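Local structure of prolyl-tRNA synthetase (Naegleria fowleri, 6UYH) at residues 155-158 with 159-162; 192-196 with 197-201; 269-272 with 273-277; 283-287 with 288-292. The protein probably attaches proline to its cognate tRNA in an ATP-dependent reaction, and is held here with halofuginone and the ATP analogue AMPPNP. One frame throughout, in Å; residues are numbered along the deposited sequence.

Contact 1. Residues 155-158 with 159-162. With ANP (phosphoaminophosphonic acid-adenylate ester), chain C.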
loop_
_atom_site.group_PDB
_atom_site.type_symbol
_atom_site.label_atom_id
_atom_site.label_comp_id
_atom_site.label_asym_id
_atom_site.label_seq_id
_atom_site.Cartn_x
_atom_site.Cartn_y
_atom_site.Cartn_z
ATOM N N HIS A 155 9.729 21.342 -13.918
ATOM C CA HIS A 155 8.652 20.782 -14.734
ATOM C C HIS A 155 8.403 19.318 -14.383
ATOM O O HIS A 155 9.339 18.523 -14.272
ATOM C CB HIS A 155 9.026 20.908 -16.212
ATOM C CG HIS A 155 7.872 20.754 -17.153
ATOM N ND1 HIS A 155 7.444 19.526 -17.614
ATOM C CD2 HIS A 155 7.070 21.675 -17.736
ATOM C CE1 HIS A 155 6.423 19.698 -18.434
ATOM N NE2 HIS A 155 6.176 20.992 -18.527
ATOM N N ALA A 156 7.130 18.959 -14.205
ATOM C CA ALA A 156 6.800 17.586 -13.855
ATOM C C ALA A 156 7.052 16.656 -15.043
ATOM O O ALA A 156 6.961 17.055 -16.208
ATOM C CB ALA A 156 5.345 17.480 -13.384
ATOM N N VAL A 157 7.429 15.417 -14.731
ATOM C CA VAL A 157 7.685 14.387 -15.727
ATOM C C VAL A 157 6.984 13.121 -15.249
ATOM O O VAL A 157 7.238 12.661 -14.131
ATOM C CB VAL A 157 9.187 14.121 -15.941
ATOM C CG1 VAL A 157 9.399 12.986 -16.958
ATOM C CG2 VAL A 157 9.902 15.396 -16.406
ATOM N N PRO A 158 6.072 12.539 -16.029
ATOM C CA PRO A 158 5.400 11.314 -15.581
ATOM C C PRO A 158 6.411 10.306 -15.057
ATOM O O PRO A 158 7.457 10.080 -15.668
ATOM C CB PRO A 158 4.694 10.818 -16.849
ATOM C CG PRO A 158 4.387 12.098 -17.603
ATOM C CD PRO A 158 5.609 12.983 -17.360
ATOM N N PHE A 159 6.112 9.757 -13.874
ATOM C CA PHE A 159 6.929 8.819 -13.109
ATOM C C PHE A 159 8.221 9.434 -12.575
ATOM O O PHE A 159 8.496 9.305 -11.383
ATOM C CB PHE A 159 7.271 7.560 -13.920
ATOM C CG PHE A 159 6.068 6.808 -14.411
ATOM C CD1 PHE A 159 5.151 6.259 -13.516
ATOM C CD2 PHE A 159 5.857 6.635 -15.763
ATOM C CE1 PHE A 159 4.032 5.566 -13.971
ATOM C CE2 PHE A 159 4.748 5.933 -16.230
ATOM C CZ PHE A 159 3.835 5.392 -15.327
ATOM N N ILE A 160 9.009 10.111 -13.426
ATOM C CA ILE A 160 10.341 10.557 -13.009
ATOM C C ILE A 160 10.254 11.639 -11.943
ATOM O O ILE A 160 11.068 11.672 -11.006
ATOM C CB ILE A 160 11.146 11.068 -14.217
ATOM C CG1 ILE A 160 11.289 9.978 -15.280
ATOM C CG2 ILE A 160 12.514 11.592 -13.747
ATOM C CD1 ILE A 160 12.131 8.791 -14.842
ATOM N N ARG A 161 9.323 12.584 -12.105
ATOM C CA ARG A 161 9.244 13.748 -11.216
ATOM C C ARG A 161 7.778 14.175 -11.140
ATOM O O ARG A 161 7.309 14.961 -11.963
ATOM C CB ARG A 161 10.125 14.892 -11.700
ATOM C CG ARG A 161 10.187 16.044 -10.681
ATOM C CD ARG A 161 11.094 17.183 -11.126
ATOM N NE ARG A 161 12.462 16.712 -11.322
ATOM C CZ ARG A 161 13.280 16.358 -10.335
ATOM N NH1 ARG A 161 12.877 16.432 -9.071
ATOM N NH2 ARG A 161 14.506 15.926 -10.612
ATOM N N SER A 162 7.067 13.649 -10.146
ATOM C CA SER A 162 5.663 13.988 -9.965
ATOM C C SER A 162 5.479 14.671 -8.616
ATOM O O SER A 162 6.301 14.520 -7.708
ATOM C CB SER A 162 4.763 12.745 -10.109
ATOM O OG SER A 162 5.107 11.694 -9.214
HETATM P PG ANP C . 15.914 14.759 -7.035
HETATM O O1G ANP C . 17.058 15.523 -7.513
HETATM O O2G ANP C . 14.758 15.779 -6.660
HETATM O O3G ANP C . 15.499 13.794 -8.212
HETATM P PB ANP C . 15.913 14.024 -4.130
HETATM O O1B ANP C . 17.079 14.340 -3.318
HETATM O O2B ANP C . 14.843 15.144 -3.957
HETATM N N3B ANP C . 16.277 13.839 -5.724
HETATM P PA ANP C . 15.124 11.918 -2.310
HETATM O O1A ANP C . 16.425 11.497 -1.747
HETATM O O2A ANP C . 14.412 12.834 -1.370
HETATM O O3A ANP C . 15.282 12.674 -3.698
HETATM O "O5'" ANP C . 14.112 10.726 -2.695
HETATM C "C5'" ANP C . 14.397 9.309 -2.759
HETATM C "C4'" ANP C . 14.223 8.884 -4.193
HETATM O "O4'" ANP C . 12.890 9.212 -4.643
HETATM C "C3'" ANP C . 15.145 9.622 -5.152
HETATM O "O3'" ANP C . 16.414 8.983 -5.218
HETATM C "C2'" ANP C . 14.388 9.538 -6.478
HETATM O "O2'" ANP C . 14.751 8.359 -7.183
HETATM C "C1'" ANP C . 12.913 9.526 -6.026
HETATM N N9 ANP C . 12.229 10.797 -6.219
HETATM C C8 ANP C . 12.593 12.021 -5.718
HETATM N N7 ANP C . 11.786 12.999 -6.047
HETATM C C5 ANP C . 10.816 12.375 -6.822
HETATM C C6 ANP C . 9.673 12.862 -7.480
HETATM N N6 ANP C . 9.259 14.131 -7.419
HETATM N N1 ANP C . 8.939 11.979 -8.195
HETATM C C2 ANP C . 9.318 10.698 -8.218
HETATM N N3 ANP C . 10.363 10.121 -7.622
HETATM C C4 ANP C . 11.080 11.020 -6.939
#

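Contact 2. Residues 192-196 with 197-201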
loop_
_atom_site.group_PDB
_atom_site.type_symbol
_atom_site.label_atom_id
_atom_site.label_comp_id
_atom_site.label_asym_id
_atom_site.label_seq_id
_atom_site.Cartn_x
_atom_site.Cartn_y
_atom_site.Cartn_z
ATOM N N LYS A 192 20.149 -2.004 -6.543
ATOM C CA LYS A 192 20.728 -2.521 -7.780
ATOM C C LYS A 192 19.963 -3.754 -8.263
ATOM O O LYS A 192 19.685 -3.896 -9.457
ATOM C CB LYS A 192 22.211 -2.840 -7.568
ATOM C CG LYS A 192 22.907 -3.572 -8.722
ATOM C CD LYS A 192 22.892 -5.071 -8.485
ATOM C CE LYS A 192 24.010 -5.787 -9.219
ATOM N NZ LYS A 192 24.030 -7.206 -8.764
ATOM N N ARG A 193 19.595 -4.652 -7.341
ATOM C CA ARG A 193 18.871 -5.855 -7.750
ATOM C C ARG A 193 17.471 -5.532 -8.267
ATOM O O ARG A 193 16.991 -6.188 -9.199
ATOM C CB ARG A 193 18.803 -6.848 -6.593
ATOM C CG ARG A 193 20.181 -7.353 -6.176
ATOM C CD ARG A 193 20.059 -8.399 -5.081
ATOM N NE ARG A 193 19.291 -9.546 -5.547
ATOM C CZ ARG A 193 18.648 -10.389 -4.748
ATOM N NH1 ARG A 193 18.685 -10.224 -3.431
ATOM N NH2 ARG A 193 17.965 -11.395 -5.270
ATOM N N VAL A 194 16.784 -4.552 -7.671
ATOM C CA VAL A 194 15.483 -4.150 -8.212
ATOM C C VAL A 194 15.634 -3.718 -9.663
ATOM O O VAL A 194 14.932 -4.204 -10.555
ATOM C CB VAL A 194 14.848 -3.025 -7.373
ATOM C CG1 VAL A 194 13.607 -2.447 -8.114
ATOM C CG2 VAL A 194 14.445 -3.533 -5.976
ATOM N N TYR A 195 16.558 -2.794 -9.924
ATOM C CA TYR A 195 16.712 -2.308 -11.288
ATOM C C TYR A 195 17.146 -3.428 -12.230
ATOM O O TYR A 195 16.548 -3.620 -13.294
ATOM C CB TYR A 195 17.702 -1.152 -11.320
ATOM C CG TYR A 195 17.054 0.166 -11.010
ATOM C CD1 TYR A 195 17.222 0.784 -9.771
ATOM C CD2 TYR A 195 16.233 0.785 -11.953
ATOM C CE1 TYR A 195 16.615 2.009 -9.498
ATOM C CE2 TYR A 195 15.622 1.993 -11.688
ATOM C CZ TYR A 195 15.817 2.604 -10.464
ATOM O OH TYR A 195 15.196 3.810 -10.219
ATOM N N GLU A 196 18.159 -4.205 -11.840
ATOM C CA GLU A 196 18.748 -5.148 -12.794
ATOM C C GLU A 196 17.927 -6.432 -12.901
ATOM O O GLU A 196 17.640 -6.895 -14.009
ATOM C CB GLU A 196 20.200 -5.442 -12.418
ATOM C CG GLU A 196 21.090 -4.172 -12.562
ATOM C CD GLU A 196 22.554 -4.454 -12.815
ATOM O OE1 GLU A 196 22.954 -5.635 -12.853
ATOM O OE2 GLU A 196 23.310 -3.473 -12.983
ATOM N N GLU A 197 17.515 -7.006 -11.767
ATOM C CA GLU A 197 16.846 -8.308 -11.794
ATOM C C GLU A 197 15.351 -8.205 -12.095
ATOM O O GLU A 197 14.786 -9.128 -12.686
ATOM C CB GLU A 197 17.062 -9.048 -10.470
ATOM C CG GLU A 197 18.514 -9.455 -10.229
ATOM C CD GLU A 197 18.759 -10.067 -8.849
ATOM O OE1 GLU A 197 19.923 -10.038 -8.398
ATOM O OE2 GLU A 197 17.803 -10.572 -8.210
ATOM N N LEU A 198 14.687 -7.115 -11.718
ATOM C CA LEU A 198 13.270 -6.938 -12.023
ATOM C C LEU A 198 13.033 -6.111 -13.281
ATOM O O LEU A 198 12.219 -6.492 -14.130
ATOM C CB LEU A 198 12.537 -6.280 -10.843
ATOM C CG LEU A 198 12.390 -7.127 -9.578
ATOM C CD1 LEU A 198 11.571 -6.376 -8.541
ATOM C CD2 LEU A 198 11.749 -8.459 -9.924
ATOM N N LEU A 199 13.717 -4.972 -13.407
ATOM C CA LEU A 199 13.458 -4.003 -14.472
ATOM C C LEU A 199 14.424 -4.099 -15.645
ATOM O O LEU A 199 14.233 -3.380 -16.637
ATOM C CB LEU A 199 13.494 -2.578 -13.896
ATOM C CG LEU A 199 12.589 -2.370 -12.668
ATOM C CD1 LEU A 199 12.696 -0.949 -12.136
ATOM C CD2 LEU A 199 11.128 -2.722 -12.971
ATOM N N ALA A 200 15.447 -4.955 -15.552
ATOM C CA ALA A 200 16.473 -5.117 -16.588
ATOM C C ALA A 200 17.148 -3.788 -16.934
ATOM O O ALA A 200 17.498 -3.534 -18.086
ATOM C CB ALA A 200 15.892 -5.784 -17.842
ATOM N N VAL A 201 17.343 -2.938 -15.933
ATOM C CA VAL A 201 17.996 -1.638 -16.104
ATOM C C VAL A 201 19.353 -1.688 -15.407
ATOM O O VAL A 201 19.411 -1.977 -14.208
ATOM C CB VAL A 201 17.149 -0.487 -15.537
ATOM C CG1 VAL A 201 17.983 0.798 -15.501
ATOM C CG2 VAL A 201 15.878 -0.281 -16.367
HETATM O O HOH W 1 21.551 -8.288 -9.585
#

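Contact 3. Residues 269-272 with 273-277. With ANP (phosphoaminophosphonic acid-adenylate ester), chain C; HFG (7-bromo-6-chloro-3-{3-[(2R,3S)-3-hydroxypiperidin-2-yl]-2-oxopropyl}quinazolin-4(3H)-one), chain D.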
loop_
_atom_site.group_PDB
_atom_site.type_symbol
_atom_site.label_atom_id
_atom_site.label_comp_id
_atom_site.label_asym_id
_atom_site.label_seq_id
_atom_site.Cartn_x
_atom_site.Cartn_y
_atom_site.Cartn_z
ATOM N N TRP A 269 16.722 5.436 3.631
ATOM C CA TRP A 269 16.897 5.004 2.252
ATOM C C TRP A 269 15.527 4.963 1.588
ATOM O O TRP A 269 14.538 4.616 2.234
ATOM C CB TRP A 269 17.591 3.629 2.165
ATOM C CG TRP A 269 17.485 2.744 3.425
ATOM C CD1 TRP A 269 18.306 2.769 4.526
ATOM C CD2 TRP A 269 16.520 1.696 3.674
ATOM N NE1 TRP A 269 17.908 1.815 5.445
ATOM C CE2 TRP A 269 16.816 1.144 4.947
ATOM C CE3 TRP A 269 15.448 1.171 2.940
ATOM C CZ2 TRP A 269 16.074 0.097 5.507
ATOM C CZ3 TRP A 269 14.697 0.119 3.507
ATOM C CH2 TRP A 269 15.017 -0.396 4.778
ATOM N N GLY A 270 15.469 5.346 0.317
ATOM C CA GLY A 270 14.191 5.374 -0.382
ATOM C C GLY A 270 14.323 5.041 -1.850
ATOM O O GLY A 270 15.342 5.323 -2.488
ATOM N N LEU A 271 13.243 4.482 -2.399
ATOM C CA LEU A 271 13.118 4.078 -3.796
ATOM C C LEU A 271 11.677 4.372 -4.197
ATOM O O LEU A 271 10.770 4.032 -3.435
ATOM C CB LEU A 271 13.418 2.577 -3.949
ATOM C CG LEU A 271 13.331 1.946 -5.339
ATOM C CD1 LEU A 271 14.618 2.205 -6.096
ATOM C CD2 LEU A 271 13.048 0.450 -5.232
ATOM N N SER A 272 11.457 4.994 -5.366
ATOM C CA SER A 272 10.121 5.499 -5.729
ATOM C C SER A 272 9.632 4.939 -7.064
ATOM O O SER A 272 10.342 4.216 -7.771
ATOM C CB SER A 272 10.128 7.024 -5.825
ATOM O OG SER A 272 10.679 7.422 -7.072
ATOM N N THR A 273 8.417 5.366 -7.436
ATOM C CA THR A 273 7.832 5.058 -8.736
ATOM C C THR A 273 8.579 5.717 -9.898
ATOM O O THR A 273 8.215 5.481 -11.054
ATOM C CB THR A 273 6.346 5.449 -8.745
ATOM O OG1 THR A 273 6.142 6.710 -8.079
ATOM C CG2 THR A 273 5.520 4.351 -8.035
ATOM N N ARG A 274 9.614 6.513 -9.617
ATOM C CA ARG A 274 10.564 6.896 -10.658
ATOM C C ARG A 274 11.096 5.670 -11.397
ATOM O O ARG A 274 11.361 5.732 -12.606
ATOM C CB ARG A 274 11.709 7.707 -10.024
ATOM C CG ARG A 274 12.927 7.896 -10.913
ATOM C CD ARG A 274 13.926 8.856 -10.257
ATOM N NE ARG A 274 13.372 10.197 -10.131
ATOM C CZ ARG A 274 14.048 11.230 -9.662
ATOM N NH1 ARG A 274 15.323 11.076 -9.297
ATOM N NH2 ARG A 274 13.453 12.414 -9.572
ATOM N N THR A 275 11.244 4.552 -10.686
ATOM C CA THR A 275 11.669 3.286 -11.288
ATOM C C THR A 275 10.896 2.963 -12.557
ATOM O O THR A 275 11.478 2.498 -13.545
ATOM C CB THR A 275 11.482 2.137 -10.289
ATOM O OG1 THR A 275 10.162 2.194 -9.727
ATOM C CG2 THR A 275 12.505 2.229 -9.179
ATOM N N LEU A 276 9.580 3.182 -12.537
ATOM C CA LEU A 276 8.754 2.857 -13.699
ATOM C C LEU A 276 9.126 3.730 -14.894
ATOM O O LEU A 276 9.137 3.260 -16.037
ATOM C CB LEU A 276 7.270 3.029 -13.368
ATOM C CG LEU A 276 6.546 1.825 -12.749
ATOM C CD1 LEU A 276 7.158 1.455 -11.421
ATOM C CD2 LEU A 276 5.078 2.136 -12.577
ATOM N N GLY A 277 9.399 5.013 -14.648
ATOM C CA GLY A 277 9.792 5.899 -15.735
ATOM C C GLY A 277 11.110 5.491 -16.360
ATOM O O GLY A 277 11.256 5.491 -17.587
HETATM P PG ANP C . 15.914 14.759 -7.035
HETATM O O1G ANP C . 17.058 15.523 -7.513
HETATM O O2G ANP C . 14.758 15.779 -6.660
HETATM O O3G ANP C . 15.499 13.794 -8.212
HETATM P PB ANP C . 15.913 14.024 -4.130
HETATM O O1B ANP C . 17.079 14.340 -3.318
HETATM O O2B ANP C . 14.843 15.144 -3.957
HETATM N N3B ANP C . 16.277 13.839 -5.724
HETATM P PA ANP C . 15.124 11.918 -2.310
HETATM O O1A ANP C . 16.425 11.497 -1.747
HETATM O O2A ANP C . 14.412 12.834 -1.370
HETATM O O3A ANP C . 15.282 12.674 -3.698
HETATM O "O5'" ANP C . 14.112 10.726 -2.695
HETATM C "C5'" ANP C . 14.397 9.309 -2.759
HETATM C "C4'" ANP C . 14.223 8.884 -4.193
HETATM O "O4'" ANP C . 12.890 9.212 -4.643
HETATM C "C3'" ANP C . 15.145 9.622 -5.152
HETATM O "O3'" ANP C . 16.414 8.983 -5.218
HETATM C "C2'" ANP C . 14.388 9.538 -6.478
HETATM O "O2'" ANP C . 14.751 8.359 -7.183
HETATM C "C1'" ANP C . 12.913 9.526 -6.026
HETATM N N9 ANP C . 12.229 10.797 -6.219
HETATM C C8 ANP C . 12.593 12.021 -5.718
HETATM N N7 ANP C . 11.786 12.999 -6.047
HETATM C C5 ANP C . 10.816 12.375 -6.822
HETATM C C6 ANP C . 9.673 12.862 -7.480
HETATM N N6 ANP C . 9.259 14.131 -7.419
HETATM N N1 ANP C . 8.939 11.979 -8.195
HETATM C C2 ANP C . 9.318 10.698 -8.218
HETATM N N3 ANP C . 10.363 10.121 -7.622
HETATM C C4 ANP C . 11.080 11.020 -6.939
HETATM O "O4'" HFG D . 13.870 12.855 1.687
HETATM C C21 HFG D . 15.057 13.086 1.778
HETATM C "C3'" HFG D . 16.002 12.144 2.488
HETATM C "C2'" HFG D . 15.568 10.673 2.536
HETATM N "N1'" HFG D . 14.367 10.465 3.356
HETATM C "C6'" HFG D . 14.052 9.041 3.516
HETATM C "C5'" HFG D . 13.819 8.363 2.193
HETATM C "C4'" HFG D . 15.008 8.593 1.255
HETATM C C39 HFG D . 15.336 10.071 1.149
HETATM O "O7'" HFG D . 16.501 10.247 0.337
HETATM C "C1'" HFG D . 15.668 14.367 1.190
HETATM N N3 HFG D . 14.669 15.419 1.019
HETATM C C4 HFG D . 14.141 16.002 2.164
HETATM O O11 HFG D . 14.532 15.683 3.272
HETATM C C10 HFG D . 13.073 16.974 1.895
HETATM C C5 HFG D . 12.460 17.650 2.948
HETATM C C2 HFG D . 14.221 15.747 -0.232
HETATM N N1 HFG D . 13.280 16.577 -0.508
HETATM C C9 HFG D . 12.667 17.203 0.578
HETATM C C8 HFG D . 11.604 18.069 0.324
HETATM C C7 HFG D . 10.987 18.711 1.385
HETATM BR BR1 HFG D . 9.481 19.796 1.012
HETATM C C6 HFG D . 11.429 18.529 2.678
HETATM CL CL1 HFG D . 10.745 19.435 3.995
#

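Contact 4. Residues 283-287 with 288-292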
loop_
_atom_site.group_PDB
_atom_site.type_symbol
_atom_site.label_atom_id
_atom_site.label_comp_id
_atom_site.label_asym_id
_atom_site.label_seq_id
_atom_site.Cartn_x
_atom_site.Cartn_y
_atom_site.Cartn_z
ATOM N N HIS A 283 13.644 0.941 -22.086
ATOM C CA HIS A 283 13.266 -0.222 -22.894
ATOM C C HIS A 283 12.194 0.034 -23.949
ATOM O O HIS A 283 12.085 -0.763 -24.888
ATOM C CB HIS A 283 12.752 -1.361 -22.005
ATOM C CG HIS A 283 13.763 -1.885 -21.043
ATOM N ND1 HIS A 283 15.005 -2.334 -21.431
ATOM C CD2 HIS A 283 13.692 -2.079 -19.705
ATOM C CE1 HIS A 283 15.667 -2.753 -20.367
ATOM N NE2 HIS A 283 14.893 -2.609 -19.307
ATOM N N GLY A 284 11.382 1.080 -23.816
ATOM C CA GLY A 284 10.337 1.317 -24.803
ATOM C C GLY A 284 10.904 1.550 -26.194
ATOM O O GLY A 284 12.045 1.989 -26.362
ATOM N N ASP A 285 10.099 1.239 -27.211
ATOM C CA ASP A 285 10.536 1.389 -28.592
ATOM C C ASP A 285 9.394 2.010 -29.406
ATOM O O ASP A 285 8.398 2.486 -28.855
ATOM C CB ASP A 285 11.043 0.043 -29.151
ATOM C CG ASP A 285 9.935 -1.001 -29.317
ATOM O OD1 ASP A 285 8.741 -0.659 -29.214
ATOM O OD2 ASP A 285 10.268 -2.180 -29.569
ATOM N N ASP A 286 9.542 2.005 -30.731
ATOM C CA ASP A 286 8.587 2.704 -31.581
ATOM C C ASP A 286 7.291 1.935 -31.779
ATOM O O ASP A 286 6.353 2.473 -32.379
ATOM C CB ASP A 286 9.222 3.028 -32.937
ATOM C CG ASP A 286 10.295 4.106 -32.828
ATOM O OD1 ASP A 286 10.273 4.872 -31.845
ATOM O OD2 ASP A 286 11.152 4.188 -33.722
ATOM N N LYS A 287 7.210 0.703 -31.281
ATOM C CA LYS A 287 5.952 -0.029 -31.256
ATOM C C LYS A 287 5.240 0.091 -29.919
ATOM O O LYS A 287 4.097 -0.358 -29.803
ATOM C CB LYS A 287 6.183 -1.509 -31.586
ATOM C CG LYS A 287 6.701 -1.771 -32.996
ATOM C CD LYS A 287 7.029 -3.247 -33.179
ATOM C CE LYS A 287 7.611 -3.534 -34.557
ATOM N NZ LYS A 287 6.632 -3.254 -35.639
ATOM N N GLY A 288 5.879 0.691 -28.915
ATOM C CA GLY A 288 5.238 0.912 -27.635
ATOM C C GLY A 288 6.017 0.373 -26.456
ATOM O O GLY A 288 7.250 0.408 -26.439
ATOM N N MET A 289 5.296 -0.130 -25.459
ATOM C CA MET A 289 5.902 -0.637 -24.241
ATOM C C MET A 289 6.693 -1.916 -24.513
ATOM O O MET A 289 6.332 -2.715 -25.374
ATOM C CB MET A 289 4.804 -0.903 -23.207
ATOM C CG MET A 289 5.295 -1.285 -21.833
ATOM S SD MET A 289 6.051 0.088 -20.954
ATOM C CE MET A 289 4.663 1.210 -20.803
ATOM N N VAL A 290 7.769 -2.116 -23.745
ATOM C CA VAL A 290 8.524 -3.374 -23.750
ATOM C C VAL A 290 8.739 -3.756 -22.292
ATOM O O VAL A 290 9.574 -3.154 -21.606
ATOM C CB VAL A 290 9.862 -3.271 -24.496
ATOM C CG1 VAL A 290 10.569 -4.632 -24.508
ATOM C CG2 VAL A 290 9.657 -2.792 -25.937
ATOM N N LEU A 291 7.975 -4.762 -21.803
ATOM C CA LEU A 291 7.980 -5.038 -20.363
ATOM C C LEU A 291 9.010 -6.105 -20.007
ATOM O O LEU A 291 8.981 -7.200 -20.578
ATOM C CB LEU A 291 6.602 -5.501 -19.903
ATOM C CG LEU A 291 5.503 -4.440 -19.962
ATOM C CD1 LEU A 291 4.108 -5.076 -19.914
ATOM C CD2 LEU A 291 5.696 -3.444 -18.831
ATOM N N PRO A 292 9.906 -5.843 -19.059
ATOM C CA PRO A 292 10.736 -6.914 -18.510
ATOM C C PRO A 292 9.848 -8.010 -17.950
ATOM O O PRO A 292 8.876 -7.713 -17.239
ATOM C CB PRO A 292 11.532 -6.216 -17.391
ATOM C CG PRO A 292 11.404 -4.746 -17.663
ATOM C CD PRO A 292 10.059 -4.585 -18.315
#

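Contact 1. Residues 155-158 with 159-162
Val157 and Arg161 pair backbone to backbone round a tight reversal of the chain. Val157 N gives its hydrogen to Arg161 O at 2.8 Å, and Arg161 N returns the bond to Val157 O at 2.9 Å, both nearly straight at the hydrogen. Pro158 starts the turn: its O takes a weak bond from Ile160 N at 2.7 Å and a hydrogen bond from Tyr26 OH, and its ring packs on Ile30, Leu36, Tyr38 and Tyr45. Phe159 carries the bend round with a positive phi of 67°. Ile160 and Arg161 both stand opposite Val157, a classic beta bulge in the loop that joins strand 140-149 to strand 164-174, which corresponds to the motif 2 loop of class II synthetases. Ile160 lies beside Val157, the two side chains pointing the same way, with Val157 CG1 3.8 Å from Ile160 CB. Arg161 sets off with CG anti to the backbone N (chi1 -173°) and bends at chi3, which carries its guanidinium to the gamma-phosphate of AMPPNP. Arg161 NH1 meets O2G almost head-on, 3.1 Å away and in the guanidinium plane, while NH2 makes a weak bond to O3G. Glu152 and the C-terminal carboxylate of Tyr513 also pair with this guanidinium and probably help to position it. Ser162 reads the adenine with its backbone: N donates to N1 at 3.2 Å, and O accepts from N6 at 3.0 Å.

Contact 2. Residues 192-196 with 197-201
Glu197 lies one turn beyond Arg193 on the same helix and meets its guanidinium side-on, NE and NH2 each taking one carboxylate oxygen. Arg193 NE reaches Glu197 OE1 at 3.0 Å, coming from above the carboxylate plane, whereas Arg193 NH2 meets the syn lone pair of Glu197 OE2 at 3.1 Å. The two planes stand 50° apart, so the salt bridge is twisted. A bend at chi3 (61°) turns the guanidinium back toward the acid. This is the looser, partly exposed side, where a water links Glu197 OE1 to Lys192 NZ.

The other side is buried and close. Tyr195 CD2 touches Leu199 CD1 and Val201 CB, each at 3.9 Å; the leucine crosses the tyrosine at a slant, while the valine runs alongside it. Along the backbone here the helix widens and ends. Val194 O accepts from both Leu198 N and Leu199 N, the second being a wider, pi-type bond. Ala200 then leaves the helix with positive phi, and Val201 N closes the end on Tyr195 O at 2.8 Å, nearly straight at the hydrogen (176°).

Tyr195 OH bonds to Gly236 O. Separately, Glu196 forms a salt bridge with Arg410, and its OE2 also accepts from Val203 N. The end of helix 177-198 packs against helix 49-67, touched by Val194 and Leu198, helix 274-283, touched by Tyr195 and Leu199, and helix 391-415, which packs on Ala200.

Contact 3. Residues 269-272 with 273-277
Ser272 ends strand 261-272 and caps the helix that follows, its OG accepting from Arg274 N at 2.9 Å. With chi1 at 80°, this hydroxyl sits between its own backbone N and carbonyl carbon, facing both the helix start and the nucleotide. The Ser272 carbonyl oxygen is gripped twice by one residue: Thr275 N approaches from above the carbonyl plane at 3.1 Å, and Thr275 OG1 comes closer to that plane at 2.8 Å. The apolar contact between the segments is the end of Leu271 against Thr275 CG2, CD1 being nearest at 3.7 Å, the two side chains crossing at about a right angle.

Ligand contacts form the third group. Ser272 OG donates to adenine N3 of AMPPNP at 2.8 Å. Arg274, bent at chi3, lays one guanidinium face over ribose C2' and points an edge at the gamma-phosphate, NH1 and NH2 both bonding O3G, Arg274 NH2 at 2.8 Å. Ile160 O takes the NE hydrogen, which helps to fix the rotation of the group. Farther back on the strand, Trp269 and Gly270 line the halofuginone pocket, with Gly270 N 3.4 Å from C4' of the piperidine ring.

Since Ser272 OG takes its hydrogen bond from Arg274 N and gives its own to N3, the cap and adenine binding are coupled. The positive guanidinium probably offsets charge on the gamma-phosphate, as for the motif 3 arginine of class II synthetases.

Contact 4. Residues 283-287 with 288-292
The His283 imidazole meets the returning chain obliquely, its CD2 lying 4.1 Å from Pro292 CG, while Val290 O comes within 3.7 Å of His283 CB. Its NE2 is engaged outside the turn, by Leu199 O. The other flat group, the Asp285 carboxylate, projects over the reversal itself. Lys287 N meets Asp285 OD1 at 2.9 Å from well above the carboxylate plane, and Gly288 N adds a weak bond to the same oxygen. Asp285 OD2, which has Arg376 as its salt-bridge partner, lies 3.7 Å from the Val290 CG2 methyl; the aspartate and valine side chains cross at about a right angle.

Residues 285-288 form a type I beta turn with an Asx turn built into its start, in the loop that leaves helix 274-283. Asp285 and Gly288 close it as an antiparallel hydrogen-bonded pair. Asp285 N donates to Gly288 O at 3.1 Å, in the carbonyl plane, and Gly288 N donates back to Asp285 O from far above that plane. For Asp285, chi1 of 68° sets CG between the backbone N and the carbonyl carbon, which holds OD1 over the turn. Gly288 adopts phi 126° and psi -144°, angles readily taken up by glycine.

Past the turn, Val290 points back at the first arm and rests its CG2 on His283 O at 3.3 Å. Met405 of helix 391-415 packs against His283, Val290 and Pro292, while Asp286 reaches the N-terminal region through a salt bridge to Lys17.

The four contacts follow one another along the chain, and contacts 1 to 3 share the class II synthetase core. Contacts 1 and 3, centres about 11 Å apart, meet round AMPPNP and bring two arginines to its gamma-phosphate. Contact 2, at the end of helix 177-198, lies about 12 Å from contact 3 between centres and packs Tyr195 and Leu199 on Thr275. Helix 274-283 starts in contact 3 and runs out into contact 4, whose centre is about 19 Å away. Contacts 2 and 4 also touch, their centres about 16 Å apart. One helix thus leads from the nucleotide site toward the chain that enters the anticodon-binding domain.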